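Local atomic coordinates of glycine cleavage system H protein (Mycobacterium tuberculosis, PDB entry 3IFT), a protein that probably shuttles the methylamine group of glycine from the P protein to the T protein of the glycine cleavage system on a covalently bound lipoyl arm. Residues T96-L99 and V100-D103. Sequence-based numbering, arbitrary orientation.
Sequences TPQL and VNSD
A chi1 of 60° sets Ser102 OG between its own backbone N and carbonyl carbon, from where it folds back on Gln98 O, 3.2 Å away, and lies 3.3 Å from Leu99 CA. Gln98 O is thereby gripped twice by one residue: Ser102 N comes in almost in line with the C=O (2.7 Å, C=O...N angle 163°), while the hydroxyl approaches obliquely, tilted 26° from the carbonyl plane. On Asn101, CG stands anti to the carbonyl carbon, beside the backbone N, which brings the amide back towards Gln98, OD1 lying 3.4 Å from Gln98 CG. The two amide planes are steeply turned against each other, and the polar end of Asn101 is engaged by other partners: OD1 accepts from Val48 N, and ND2 donates to Gly46 O and Gln42 OE1. Residues 96-99 form a type I beta turn that runs directly into the short helix 99-102 in the lipoyl-binding region, with the Asn101 side chain about 9 Å from that of Lys73, the predicted lipoyl attachment site, which carries no lipoyl group here. Val100 N bonds to Pro97 O at 2.9 Å, and Val100 CG2 lies 3.2 Å from that same oxygen; the valine is buried against Val48, Leu93 and Leu110. At the far end Asp103 N donates to Leu99 O (2.7 Å). Asp103 itself leaves helical geometry, and its OD2 accepts from Ala107 N in the following loop.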
loop_
_atom_site.group_PDB
_atom_site.type_symbol
_atom_site.label_atom_id
_atom_site.label_comp_id
_atom_site.label_asym_id
_atom_site.label_seq_id
_atom_site.Cartn_x
_atom_site.Cartn_y
_atom_site.Cartn_z
ATOM N N THR A 96 -13.574 -5.925 8.818
ATOM C CA THR A 96 -13.253 -4.641 9.453
ATOM C C THR A 96 -12.405 -3.797 8.487
ATOM O O THR A 96 -11.242 -3.494 8.751
ATOM C CB THR A 96 -12.509 -4.851 10.778
ATOM O OG1 THR A 96 -13.141 -5.908 11.510
ATOM C CG2 THR A 96 -12.461 -3.544 11.643
ATOM N N PRO A 97 -12.991 -3.431 7.357
ATOM C CA PRO A 97 -12.253 -2.657 6.354
ATOM C C PRO A 97 -11.806 -1.283 6.880
ATOM O O PRO A 97 -10.774 -0.759 6.438
ATOM C CB PRO A 97 -13.262 -2.541 5.190
ATOM C CG PRO A 97 -14.642 -2.827 5.818
ATOM C CD PRO A 97 -14.320 -3.865 6.850
ATOM N N GLN A 98 -12.533 -0.724 7.855
ATOM C CA GLN A 98 -12.151 0.574 8.389
ATOM C C GLN A 98 -10.864 0.547 9.200
ATOM O O GLN A 98 -10.397 1.577 9.605
ATOM C CB GLN A 98 -13.269 1.203 9.212
ATOM C CG GLN A 98 -14.360 1.803 8.327
ATOM C CD GLN A 98 -15.501 2.395 9.132
ATOM O OE1 GLN A 98 -15.304 2.839 10.265
ATOM N NE2 GLN A 98 -16.689 2.362 8.575
ATOM N N LEU A 99 -10.279 -0.614 9.409
ATOM C CA LEU A 99 -8.877 -0.687 9.857
ATOM C C LEU A 99 -7.962 0.123 8.966
ATOM O O LEU A 99 -6.955 0.669 9.421
ATOM C CB LEU A 99 -8.385 -2.131 9.897
ATOM C CG LEU A 99 -8.970 -2.988 11.020
ATOM C CD1 LEU A 99 -8.614 -4.440 10.801
ATOM C CD2 LEU A 99 -8.455 -2.485 12.373
ATOM N N VAL A 100 -8.275 0.150 7.681
ATOM C CA VAL A 100 -7.516 0.961 6.724
ATOM C C VAL A 100 -7.578 2.427 7.140
ATOM O O VAL A 100 -6.573 3.146 7.152
ATOM C CB VAL A 100 -8.068 0.747 5.293
ATOM C CG1 VAL A 100 -7.342 1.622 4.295
ATOM C CG2 VAL A 100 -7.922 -0.711 4.888
ATOM N N ASN A 101 -8.759 2.864 7.548
ATOM C CA ASN A 101 -8.930 4.242 8.037
ATOM C C ASN A 101 -8.381 4.456 9.433
ATOM O O ASN A 101 -7.744 5.454 9.716
ATOM C CB ASN A 101 -10.414 4.577 8.115
ATOM C CG ASN A 101 -11.102 4.421 6.835
ATOM O OD1 ASN A 101 -11.907 3.499 6.662
ATOM N ND2 ASN A 101 -10.868 5.356 5.916
ATOM N N SER A 102 -8.652 3.530 10.338
ATOM C CA SER A 102 -8.247 3.765 11.742
ATOM C C SER A 102 -6.780 3.524 11.921
ATOM O O SER A 102 -6.148 4.105 12.803
ATOM C CB SER A 102 -8.994 2.832 12.680
ATOM O OG SER A 102 -8.681 1.475 12.330
ATOM N N ASP A 103 -6.209 2.649 11.112
ATOM C CA ASP A 103 -4.828 2.320 11.375
ATOM C C ASP A 103 -4.085 2.007 10.076
ATOM O O ASP A 103 -3.599 0.902 9.884
ATOM C CB ASP A 103 -4.777 1.186 12.401
ATOM C CG ASP A 103 -3.390 0.921 12.905
ATOM O OD1 ASP A 103 -2.503 1.803 12.777
ATOM O OD2 ASP A 103 -3.182 -0.203 13.393
#